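Putative rubredoxin reductase (Rhodopseudomonas palustris, PDB 3FG2) probably passes electrons from NADH through bound FAD to a ferredoxin that serves the cytochrome P450 CYP199A2. Local coordinates at residues S187-D192 with S367-A372; V341-S346 with R350-F355; A371-F376 with F397-A402; R378-L381 with S386-P389. All coordinates share one frame; numbering follows the deposited sequence.

How the contacts relate
All four contacts lie on one side of the chain's centre and share the five-stranded antiparallel sheet of the C-terminal region or the helices packed on it. Contact 1 spans the longest interval, bringing helix 184-196 to the end of strand 361-368; the hairpin of contact 2 is nested inside that loop, with centres about 8 Å apart. Contact 3 then starts where contact 1 ends, on helix 371-380, and encloses contact 4, whose centre lies about 9 Å from that of contact 3. Contacts 2 and 3 touch through Ser353 and Asp373. Only contact 1 joins the pyridine nucleotide-disulphide oxidoreductase part to the C-terminal reductase domain; the others build that domain itself.

Contact 1 of 4, residues S187-D192 with S367-A372; sequences SSYFHD and SVNRAA
Tyr189 and Phe190 present their rings to Val368 at steep angles to each other: Tyr189 CD2 stands over the centre of one face of Phe190, 3.8 Å above its plane, while Phe190 CD1 lies at the edge of the tyrosine ring, in its plane. Val368 gives one methyl to each ring, both meeting it obliquely. CG1 of Val368 approaches Tyr189 CE2 to 3.6 Å, and Val368 CG2 lies 4.0 Å from Phe190 CE1. Branching at CB thus lets a single valine serve two adjacent aromatic residues of a helix. Their first torsions differ: the Tyr189 ring is anti to the backbone N (chi1 174°), whereas that of Phe190 lies beside it (chi1 -78°), which sets the two rings against one another.

The polar margin is organised by a third party. Tyr189 OH and Asn369 ND2 each hydrogen-bond to Asp327 OD1 rather than to one another, and this carboxylate oxygen links the helix to the turn after the strand. The ring and amide planes are 79° apart. Bonds at both ends of the amide, OD1 to Lys328 N and ND2 to Asp327 OD1 and Arg350 O, fix its rotation.

This is packing between domains, about 12 Å from the FAD measured from the Phe190 side chain. Helix 184-196 lies against the end of strand 361-368; on the sheet, strand 327-333 adds Leu329 beside Phe190, and strand 351-358 supplies Phe352, whose ring meets Tyr189 edge-to-face.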
loop_
_atom_site.group_PDB
_atom_site.type_symbol
_atom_site.label_atom_id
_atom_site.label_comp_id
_atom_site.label_asym_id
_atom_site.label_seq_id
_atom_site.Cartn_x
_atom_site.Cartn_y
_atom_site.Cartn_z
ATOM N N SER A 187 -12.057 -0.235 13.830
ATOM C CA SER A 187 -12.635 -1.468 13.303
ATOM C C SER A 187 -14.127 -1.491 13.588
ATOM O O SER A 187 -14.940 -1.754 12.704
ATOM C CB SER A 187 -11.993 -2.690 13.951
ATOM O OG SER A 187 -10.596 -2.691 13.755
ATOM N N SER A 188 -14.479 -1.212 14.838
ATOM C CA SER A 188 -15.873 -1.198 15.259
ATOM C C SER A 188 -16.722 -0.291 14.364
ATOM O O SER A 188 -17.749 -0.720 13.835
ATOM C CB SER A 188 -15.962 -0.738 16.716
ATOM O OG SER A 188 -17.306 -0.686 17.158
ATOM N N TYR A 189 -16.289 0.956 14.191
ATOM C CA TYR A 189 -17.023 1.912 13.360
ATOM C C TYR A 189 -17.278 1.362 11.959
ATOM O O TYR A 189 -18.405 1.382 11.459
ATOM C CB TYR A 189 -16.249 3.235 13.228
ATOM C CG TYR A 189 -16.889 4.207 12.252
ATOM C CD1 TYR A 189 -18.043 4.922 12.598
ATOM C CD2 TYR A 189 -16.381 4.363 10.962
ATOM C CE1 TYR A 189 -18.682 5.766 11.681
ATOM C CE2 TYR A 189 -17.011 5.208 10.028
ATOM C CZ TYR A 189 -18.161 5.904 10.397
ATOM O OH TYR A 189 -18.785 6.732 9.485
ATOM N N PHE A 190 -16.223 0.878 11.318
ATOM C CA PHE A 190 -16.357 0.351 9.973
ATOM C C PHE A 190 -17.132 -0.952 9.909
ATOM O O PHE A 190 -17.739 -1.269 8.882
ATOM C CB PHE A 190 -14.979 0.222 9.323
ATOM C CG PHE A 190 -14.447 1.526 8.826
ATOM C CD1 PHE A 190 -13.455 2.206 9.522
ATOM C CD2 PHE A 190 -14.994 2.119 7.686
ATOM C CE1 PHE A 190 -13.019 3.460 9.094
ATOM C CE2 PHE A 190 -14.565 3.377 7.247
ATOM C CZ PHE A 190 -13.578 4.048 7.951
ATOM N N HIS A 191 -17.122 -1.707 11.004
ATOM C CA HIS A 191 -17.877 -2.944 11.029
ATOM C C HIS A 191 -19.352 -2.559 10.977
ATOM O O HIS A 191 -20.137 -3.178 10.266
ATOM C CB HIS A 191 -17.602 -3.745 12.300
ATOM C CG HIS A 191 -18.597 -4.837 12.538
ATOM N ND1 HIS A 191 -19.856 -4.597 13.046
ATOM C CD2 HIS A 191 -18.546 -6.163 12.273
ATOM C CE1 HIS A 191 -20.538 -5.729 13.084
ATOM N NE2 HIS A 191 -19.765 -6.694 12.620
ATOM N N ASP A 192 -19.717 -1.524 11.730
ATOM C CA ASP A 192 -21.098 -1.055 11.764
ATOM C C ASP A 192 -21.526 -0.511 10.396
ATOM O O ASP A 192 -22.562 -0.906 9.855
ATOM C CB ASP A 192 -21.279 0.044 12.825
ATOM C CG ASP A 192 -21.192 -0.483 14.256
ATOM O OD1 ASP A 192 -21.341 -1.705 14.471
ATOM O OD2 ASP A 192 -20.992 0.336 15.179
ATOM N N SER A 367 -8.294 9.397 11.909
ATOM C CA SER A 367 -9.453 10.261 11.721
ATOM C C SER A 367 -10.461 9.798 10.682
ATOM O O SER A 367 -10.098 9.529 9.546
ATOM C CB SER A 367 -8.980 11.666 11.343
ATOM O OG SER A 367 -8.006 12.141 12.255
ATOM N N VAL A 368 -11.727 9.721 11.075
ATOM C CA VAL A 368 -12.792 9.324 10.161
ATOM C C VAL A 368 -13.569 10.577 9.774
ATOM O O VAL A 368 -14.175 11.224 10.628
ATOM C CB VAL A 368 -13.767 8.323 10.813
ATOM C CG1 VAL A 368 -15.000 8.151 9.933
ATOM C CG2 VAL A 368 -13.084 6.991 11.009
ATOM N N ASN A 369 -13.547 10.910 8.487
ATOM C CA ASN A 369 -14.232 12.100 7.977
ATOM C C ASN A 369 -13.961 13.318 8.866
ATOM O O ASN A 369 -14.885 14.039 9.248
ATOM C CB ASN A 369 -15.742 11.862 7.901
ATOM C CG ASN A 369 -16.103 10.601 7.140
ATOM O OD1 ASN A 369 -15.626 10.366 6.018
ATOM N ND2 ASN A 369 -16.969 9.785 7.741
ATOM N N ARG A 370 -12.695 13.542 9.194
ATOM C CA ARG A 370 -12.320 14.657 10.056
ATOM C C ARG A 370 -10.925 15.139 9.671
ATOM O O ARG A 370 -9.964 14.937 10.412
ATOM C CB ARG A 370 -12.329 14.198 11.512
ATOM C CG ARG A 370 -12.700 15.265 12.521
ATOM C CD ARG A 370 -12.784 14.656 13.907
ATOM N NE ARG A 370 -13.803 15.304 14.725
ATOM C CZ ARG A 370 -13.620 16.426 15.413
ATOM N NH1 ARG A 370 -12.445 17.045 15.394
ATOM N NH2 ARG A 370 -14.619 16.927 16.121
ATOM N N ALA A 371 -10.830 15.773 8.508
ATOM C CA ALA A 371 -9.558 16.267 7.985
ATOM C C ALA A 371 -8.770 17.196 8.907
ATOM O O ALA A 371 -7.539 17.209 8.871
ATOM C CB ALA A 371 -9.789 16.952 6.641
ATOM N N ALA A 372 -9.465 17.974 9.724
ATOM C CA ALA A 372 -8.793 18.905 10.627
ATOM C C ALA A 372 -7.908 18.209 11.654
ATOM O O ALA A 372 -6.828 18.693 11.964
ATOM C CB ALA A 372 -9.822 19.797 11.338
#

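Contact 2 of 4, residues V341-S346 with R350-F355; sequences VVIRGS and RSFSAF
Ser346 faces both Arg350 and Ser351, an arrangement that fits a G1 beta bulge at the end of a hairpin. Arg350 has the positive phi (62°) expected at the first bulge position, and Ser346 is tied to Ser351 by two bonds, Ser346 N to Ser351 O at 3.0 Å and Ser351 N to Ser346 O at 3.2 Å. One residue earlier, Gly345 turns a corner; its backbone angles suit glycine, and it pairs with Phe352 in a non-hydrogen-bonded pair, the CA atoms of Gly345 and Phe352 4.2 Å apart.

Away from the turn the pairing is regular and antiparallel. Arg344 and Ser353 form a hydrogen-bonded pair, as do Val342 and Phe355, with Ile343 opposite Ala354 in the non-hydrogen-bonded pair between them. The aliphatic part of Arg344 crosses the Phe355 ring at a slant, CB and CD each 3.8 Å from Phe355 CE1, with the guanidinium plane turned 42° from the ring. Phe352, its CG lodged between backbone N and carbonyl carbon (chi1 71°), has CB 3.2 Å from Arg344 O, and Phe352 CD1 lies 4.1 Å from Ile343 CD1.

The hairpin forms one margin of the antiparallel sheet, with strand 340-344 outermost and strand 351-358 bonded next to strand 361-368. Val342 and Phe355 face helix 389-393, whereas Ile343 and Phe352 pack on helix 184-196.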
loop_
_atom_site.group_PDB
_atom_site.type_symbol
_atom_site.label_atom_id
_atom_site.label_comp_id
_atom_site.label_asym_id
_atom_site.label_seq_id
_atom_site.Cartn_x
_atom_site.Cartn_y
_atom_site.Cartn_z
ATOM N N VAL A 341 -6.460 5.023 24.153
ATOM C CA VAL A 341 -7.116 5.653 23.011
ATOM C C VAL A 341 -8.217 6.607 23.456
ATOM O O VAL A 341 -9.086 6.244 24.240
ATOM C CB VAL A 341 -7.726 4.598 22.058
ATOM C CG1 VAL A 341 -8.439 5.287 20.883
ATOM C CG2 VAL A 341 -6.634 3.681 21.546
ATOM N N VAL A 342 -8.167 7.832 22.945
ATOM C CA VAL A 342 -9.156 8.854 23.274
ATOM C C VAL A 342 -9.942 9.219 22.021
ATOM O O VAL A 342 -9.368 9.391 20.948
ATOM C CB VAL A 342 -8.481 10.143 23.802
ATOM C CG1 VAL A 342 -9.516 11.234 23.970
ATOM C CG2 VAL A 342 -7.777 9.867 25.123
ATOM N N ILE A 343 -11.255 9.338 22.160
ATOM C CA ILE A 343 -12.095 9.699 21.028
ATOM C C ILE A 343 -12.357 11.199 21.010
ATOM O O ILE A 343 -12.744 11.779 22.024
ATOM C CB ILE A 343 -13.476 8.989 21.084
ATOM C CG1 ILE A 343 -13.311 7.479 20.885
ATOM C CG2 ILE A 343 -14.412 9.584 20.028
ATOM C CD1 ILE A 343 -12.743 7.098 19.545
ATOM N N ARG A 344 -12.132 11.832 19.865
ATOM C CA ARG A 344 -12.414 13.255 19.732
ATOM C C ARG A 344 -13.501 13.331 18.679
ATOM O O ARG A 344 -13.369 12.735 17.606
ATOM C CB ARG A 344 -11.195 14.049 19.257
ATOM C CG ARG A 344 -11.486 15.544 19.068
ATOM C CD ARG A 344 -10.232 16.315 18.684
ATOM N NE ARG A 344 -9.937 17.381 19.641
ATOM C CZ ARG A 344 -10.374 18.627 19.530
ATOM N NH1 ARG A 344 -11.120 18.969 18.493
ATOM N NH2 ARG A 344 -10.080 19.524 20.460
ATOM N N GLY A 345 -14.571 14.059 18.986
ATOM C CA GLY A 345 -15.667 14.178 18.047
ATOM C C GLY A 345 -16.752 13.184 18.403
ATOM O O GLY A 345 -16.879 12.789 19.560
ATOM N N SER A 346 -17.524 12.757 17.410
ATOM C CA SER A 346 -18.615 11.819 17.657
ATOM C C SER A 346 -18.712 10.684 16.657
ATOM O O SER A 346 -18.763 10.910 15.450
ATOM C CB SER A 346 -19.951 12.559 17.676
ATOM O OG SER A 346 -21.025 11.635 17.611
ATOM N N ARG A 350 -20.576 10.370 12.776
ATOM C CA ARG A 350 -19.724 9.907 11.681
ATOM C C ARG A 350 -18.560 10.843 11.368
ATOM O O ARG A 350 -18.147 10.976 10.219
ATOM C CB ARG A 350 -20.543 9.702 10.410
ATOM C CG ARG A 350 -21.600 8.626 10.505
ATOM C CD ARG A 350 -22.102 8.293 9.117
ATOM N NE ARG A 350 -23.503 7.887 9.120
ATOM C CZ ARG A 350 -24.515 8.683 9.462
ATOM N NH1 ARG A 350 -24.289 9.938 9.835
ATOM N NH2 ARG A 350 -25.761 8.224 9.420
ATOM N N SER A 351 -18.053 11.506 12.398
ATOM C CA SER A 351 -16.910 12.389 12.252
ATOM C C SER A 351 -16.229 12.415 13.603
ATOM O O SER A 351 -16.736 13.009 14.558
ATOM C CB SER A 351 -17.326 13.802 11.863
ATOM O OG SER A 351 -16.178 14.622 11.746
ATOM N N PHE A 352 -15.081 11.757 13.685
ATOM C CA PHE A 352 -14.356 11.689 14.939
ATOM C C PHE A 352 -12.951 11.188 14.663
ATOM O O PHE A 352 -12.628 10.781 13.542
ATOM C CB PHE A 352 -15.060 10.710 15.880
ATOM C CG PHE A 352 -14.925 9.275 15.456
ATOM C CD1 PHE A 352 -13.832 8.516 15.861
ATOM C CD2 PHE A 352 -15.854 8.702 14.595
ATOM C CE1 PHE A 352 -13.663 7.215 15.414
ATOM C CE2 PHE A 352 -15.696 7.396 14.137
ATOM C CZ PHE A 352 -14.600 6.650 14.546
ATOM N N SER A 353 -12.127 11.202 15.699
ATOM C CA SER A 353 -10.757 10.734 15.585
ATOM C C SER A 353 -10.383 9.925 16.823
ATOM O O SER A 353 -10.905 10.149 17.922
ATOM C CB SER A 353 -9.793 11.920 15.435
ATOM O OG SER A 353 -10.042 12.645 14.241
ATOM N N ALA A 354 -9.489 8.967 16.636
ATOM C CA ALA A 354 -9.022 8.168 17.746
ATOM C C ALA A 354 -7.586 8.616 17.995
ATOM O O ALA A 354 -6.696 8.374 17.169
ATOM C CB ALA A 354 -9.065 6.692 17.393
ATOM N N PHE A 355 -7.366 9.307 19.111
ATOM C CA PHE A 355 -6.026 9.755 19.451
ATOM C C PHE A 355 -5.377 8.605 20.197
ATOM O O PHE A 355 -5.784 8.247 21.300
ATOM C CB PHE A 355 -6.077 11.023 20.315
ATOM C CG PHE A 355 -6.333 12.277 19.531
ATOM C CD1 PHE A 355 -7.443 12.377 18.696
ATOM C CD2 PHE A 355 -5.466 13.359 19.625
ATOM C CE1 PHE A 355 -7.685 13.535 17.967
ATOM C CE2 PHE A 355 -5.697 14.526 18.898
ATOM C CZ PHE A 355 -6.812 14.612 18.066
#

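Contact 3 of 4, residues A371-F376 with F397-A402; sequences AADHVF and FDLKKA
Phe376 and Leu399 join two helices of the C-terminal domain, the longer helix 371-380 and the short helix 399-403 near the chain end, in a CH-pi contact. Leu399 CD2 sits 3.8 Å from the centroid of the Phe376 ring and only 3° off its normal, so the methyl lies squarely over one face. The two side chains cross at about a right angle. With its ring anti to the backbone N (chi1 173°), Phe376 reaches toward the other helix, and its CD1 also meets Leu399 CB at 3.8 Å. Ala402, one turn further along, comes obliquely to the ring with CB 3.9 Å from Phe376 CE1. Together the leucine and the alanine form a small apolar patch for the phenylalanine.

Leu399 divides its branches between different neighbours. Its CD1 turns to Asp373, 3.1 Å from OD1, a close approach of a methyl to a carboxylate oxygen. That carboxylate is engaged elsewhere: Asp373 OD2 is hydrogen-bonded to Ser353 OG and forms a salt bridge with Arg370 NH1, which would help to hold its negative charge in a buried place.

The helix bearing Leu399 opens at Asp398, in the N-cap position, where its carboxylate accepts from Lys401 N, although the position of the accepting oxygen is less certain.

Among the surrounding elements, strand 361-368 packs against helix 371-380, Ile365 touching Phe376 and Ser367 touching Asp373. Val387 of the loop before helix 389-393 also touches the phenylalanine, and Arg344 of strand 340-344 packs on both Asp373 and Leu399.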
loop_
_atom_site.group_PDB
_atom_site.type_symbol
_atom_site.label_atom_id
_atom_site.label_comp_id
_atom_site.label_asym_id
_atom_site.label_seq_id
_atom_site.Cartn_x
_atom_site.Cartn_y
_atom_site.Cartn_z
ATOM N N ALA A 371 -10.830 15.773 8.508
ATOM C CA ALA A 371 -9.558 16.267 7.985
ATOM C C ALA A 371 -8.770 17.196 8.907
ATOM O O ALA A 371 -7.539 17.209 8.871
ATOM C CB ALA A 371 -9.789 16.952 6.641
ATOM N N ALA A 372 -9.465 17.974 9.724
ATOM C CA ALA A 372 -8.793 18.905 10.627
ATOM C C ALA A 372 -7.908 18.209 11.654
ATOM O O ALA A 372 -6.828 18.693 11.964
ATOM C CB ALA A 372 -9.822 19.797 11.338
ATOM N N ASP A 373 -8.361 17.080 12.187
ATOM C CA ASP A 373 -7.561 16.363 13.173
ATOM C C ASP A 373 -6.313 15.766 12.518
ATOM O O ASP A 373 -5.250 15.684 13.135
ATOM C CB ASP A 373 -8.397 15.265 13.849
ATOM C CG ASP A 373 -9.444 15.832 14.810
ATOM O OD1 ASP A 373 -9.466 17.061 15.014
ATOM O OD2 ASP A 373 -10.246 15.052 15.372
ATOM N N HIS A 374 -6.445 15.363 11.259
ATOM C CA HIS A 374 -5.328 14.785 10.520
ATOM C C HIS A 374 -4.238 15.828 10.277
ATOM O O HIS A 374 -3.043 15.536 10.397
ATOM C CB HIS A 374 -5.811 14.224 9.179
ATOM C CG HIS A 374 -4.744 13.520 8.401
ATOM N ND1 HIS A 374 -4.143 12.362 8.845
ATOM C CD2 HIS A 374 -4.153 13.824 7.220
ATOM C CE1 HIS A 374 -3.226 11.982 7.973
ATOM N NE2 HIS A 374 -3.213 12.851 6.978
ATOM N N VAL A 375 -4.649 17.043 9.928
ATOM C CA VAL A 375 -3.690 18.119 9.678
ATOM C C VAL A 375 -2.961 18.443 10.977
ATOM O O VAL A 375 -1.786 18.788 10.968
ATOM C CB VAL A 375 -4.400 19.389 9.142
ATOM C CG1 VAL A 375 -3.440 20.569 9.123
ATOM C CG2 VAL A 375 -4.926 19.119 7.742
ATOM N N PHE A 376 -3.675 18.319 12.091
ATOM C CA PHE A 376 -3.101 18.571 13.408
ATOM C C PHE A 376 -1.969 17.581 13.668
ATOM O O PHE A 376 -0.877 17.964 14.085
ATOM C CB PHE A 376 -4.165 18.416 14.497
ATOM C CG PHE A 376 -3.613 18.493 15.889
ATOM C CD1 PHE A 376 -3.097 19.687 16.381
ATOM C CD2 PHE A 376 -3.576 17.365 16.697
ATOM C CE1 PHE A 376 -2.554 19.756 17.660
ATOM C CE2 PHE A 376 -3.037 17.423 17.974
ATOM C CZ PHE A 376 -2.523 18.625 18.458
ATOM N N PHE A 397 -10.701 22.616 23.245
ATOM C CA PHE A 397 -9.252 22.730 23.156
ATOM C C PHE A 397 -8.961 22.978 21.686
ATOM O O PHE A 397 -9.239 22.122 20.843
ATOM C CB PHE A 397 -8.556 21.444 23.599
ATOM C CG PHE A 397 -7.052 21.547 23.605
ATOM C CD1 PHE A 397 -6.395 22.279 24.594
ATOM C CD2 PHE A 397 -6.295 20.947 22.602
ATOM C CE1 PHE A 397 -5.007 22.412 24.585
ATOM C CE2 PHE A 397 -4.903 21.076 22.581
ATOM C CZ PHE A 397 -4.258 21.810 23.574
ATOM N N ASP A 398 -8.402 24.147 21.388
ATOM C CA ASP A 398 -8.103 24.557 20.015
ATOM C C ASP A 398 -6.858 23.901 19.421
ATOM O O ASP A 398 -5.733 24.180 19.837
ATOM C CB ASP A 398 -7.979 26.084 19.970
ATOM C CG ASP A 398 -7.669 26.611 18.586
ATOM O OD1 ASP A 398 -8.422 26.313 17.632
ATOM O OD2 ASP A 398 -6.665 27.342 18.455
ATOM N N LEU A 399 -7.070 23.038 18.432
ATOM C CA LEU A 399 -5.968 22.334 17.789
ATOM C C LEU A 399 -5.102 23.242 16.919
ATOM O O LEU A 399 -3.896 23.027 16.813
ATOM C CB LEU A 399 -6.500 21.156 16.958
ATOM C CG LEU A 399 -7.285 20.078 17.729
ATOM C CD1 LEU A 399 -7.784 19.016 16.761
ATOM C CD2 LEU A 399 -6.407 19.442 18.798
ATOM N N LYS A 400 -5.703 24.255 16.298
ATOM C CA LYS A 400 -4.929 25.168 15.459
ATOM C C LYS A 400 -3.900 25.918 16.298
ATOM O O LYS A 400 -2.726 25.998 15.930
ATOM C CB LYS A 400 -5.832 26.189 14.761
ATOM C CG LYS A 400 -6.818 25.609 13.772
ATOM C CD LYS A 400 -7.507 26.734 13.016
ATOM C CE LYS A 400 -8.976 26.442 12.805
ATOM N NZ LYS A 400 -9.709 26.357 14.105
ATOM N N LYS A 401 -4.337 26.473 17.422
ATOM C CA LYS A 401 -3.419 27.203 18.278
ATOM C C LYS A 401 -2.345 26.265 18.803
ATOM O O LYS A 401 -1.177 26.635 18.896
ATOM C CB LYS A 401 -4.148 27.844 19.463
ATOM C CG LYS A 401 -3.209 28.633 20.377
ATOM C CD LYS A 401 -3.936 29.268 21.552
ATOM C CE LYS A 401 -2.974 30.068 22.414
ATOM N NZ LYS A 401 -3.669 30.686 23.579
ATOM N N ALA A 402 -2.746 25.044 19.139
ATOM C CA ALA A 402 -1.806 24.068 19.663
ATOM C C ALA A 402 -0.727 23.695 18.649
ATOM O O ALA A 402 0.399 23.373 19.026
ATOM C CB ALA A 402 -2.552 22.819 20.108
#

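Contact 4 of 4, residues R378-L381 with S386-P389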
loop_
_atom_site.group_PDB
_atom_site.type_symbol
_atom_site.label_atom_id
_atom_site.label_comp_id
_atom_site.label_asym_id
_atom_site.label_seq_id
_atom_site.Cartn_x
_atom_site.Cartn_y
_atom_site.Cartn_z
ATOM N N ARG A 378 -0.322 15.659 11.400
ATOM C CA ARG A 378 0.727 15.816 10.390
ATOM C C ARG A 378 1.708 16.927 10.735
ATOM O O ARG A 378 2.854 16.900 10.308
ATOM C CB ARG A 378 0.107 16.082 9.007
ATOM C CG ARG A 378 -0.641 14.883 8.394
ATOM C CD ARG A 378 0.296 13.928 7.636
ATOM N NE ARG A 378 0.773 14.513 6.384
ATOM C CZ ARG A 378 0.052 14.608 5.267
ATOM N NH1 ARG A 378 -1.190 14.148 5.226
ATOM N NH2 ARG A 378 0.567 15.185 4.190
ATOM N N LYS A 379 1.259 17.901 11.516
ATOM C CA LYS A 379 2.117 19.015 11.901
ATOM C C LYS A 379 2.828 18.778 13.235
ATOM O O LYS A 379 4.023 19.038 13.367
ATOM C CB LYS A 379 1.283 20.302 11.979
ATOM C CG LYS A 379 1.960 21.489 12.673
ATOM C CD LYS A 379 3.224 21.952 11.951
ATOM C CE LYS A 379 3.894 23.130 12.677
ATOM N NZ LYS A 379 3.016 24.339 12.777
ATOM N N ILE A 380 2.088 18.272 14.212
ATOM C CA ILE A 380 2.622 18.032 15.547
ATOM C C ILE A 380 3.495 16.780 15.703
ATOM O O ILE A 380 4.559 16.832 16.324
ATOM C CB ILE A 380 1.462 17.966 16.578
ATOM C CG1 ILE A 380 2.012 17.826 17.993
ATOM C CG2 ILE A 380 0.563 16.778 16.277
ATOM C CD1 ILE A 380 0.944 17.493 19.023
ATOM N N LEU A 381 3.062 15.656 15.143
ATOM C CA LEU A 381 3.828 14.424 15.291
ATOM C C LEU A 381 5.252 14.466 14.744
ATOM O O LEU A 381 6.168 13.954 15.373
ATOM C CB LEU A 381 3.054 13.251 14.685
ATOM C CG LEU A 381 1.766 12.953 15.463
ATOM C CD1 LEU A 381 0.899 11.968 14.691
ATOM C CD2 LEU A 381 2.122 12.408 16.849
ATOM N N SER A 386 3.307 16.601 21.581
ATOM C CA SER A 386 2.124 15.847 21.943
ATOM C C SER A 386 1.025 16.713 22.524
ATOM O O SER A 386 1.201 17.911 22.732
ATOM C CB SER A 386 2.508 14.767 22.954
ATOM O OG SER A 386 1.435 13.884 23.232
ATOM N N VAL A 387 -0.119 16.085 22.762
ATOM C CA VAL A 387 -1.268 16.738 23.364
ATOM C C VAL A 387 -1.789 15.707 24.340
ATOM O O VAL A 387 -1.787 14.517 24.033
ATOM C CB VAL A 387 -2.340 17.087 22.309
ATOM C CG1 VAL A 387 -3.706 17.139 22.946
ATOM C CG2 VAL A 387 -2.026 18.452 21.701
ATOM N N THR A 388 -2.221 16.140 25.516
ATOM C CA THR A 388 -2.705 15.188 26.507
ATOM C C THR A 388 -4.027 14.565 26.091
ATOM O O THR A 388 -4.767 15.139 25.293
ATOM C CB THR A 388 -2.892 15.849 27.887
ATOM O OG1 THR A 388 -4.101 16.619 27.892
ATOM C CG2 THR A 388 -1.696 16.748 28.210
ATOM N N PRO A 389 -4.333 13.367 26.620
ATOM C CA PRO A 389 -5.573 12.637 26.326
ATOM C C PRO A 389 -6.766 13.490 26.729
ATOM O O PRO A 389 -7.826 13.441 26.107
ATOM C CB PRO A 389 -5.456 11.388 27.202
ATOM C CG PRO A 389 -3.975 11.164 27.275
ATOM C CD PRO A 389 -3.446 12.565 27.484
#
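Ile380 and Ser386 approach to 6.8 Å between CA atoms, where helix 371-380, helical at Ile380, meets an extended piece of the loop that leads on to helix 389-393. In this loop connecting the two helices, Ser386 and Val387 are stretched out with phi near -140°. The contact is van der Waals packing of one methyl on backbone and a valine.

Ile380 does the reaching. With CG1 anti to the backbone N (chi1 -176°) the side chain runs out extended and carries CD1 onto the loop backbone, where Ile380 CD1 lies 3.6 Å from Ser386 CA and equally far from Ser386 C. The loop is held separately by polar bonds: Ser386 OG hydrogen-bonds to Leu362 N of the sheet, and Val387 O to the hydroxyl of Tyr357. Further on, Thr388 occupies the N-cap position of helix 389-393, with OG1 capping Gln391 N.

Beside the serine, one branch of the next residue faces the isoleucine as well. Val387, whose side chain also touches Phe397, receives the same methyl, Ile380 CD1 lying 4.1 Å from Val387 CG2.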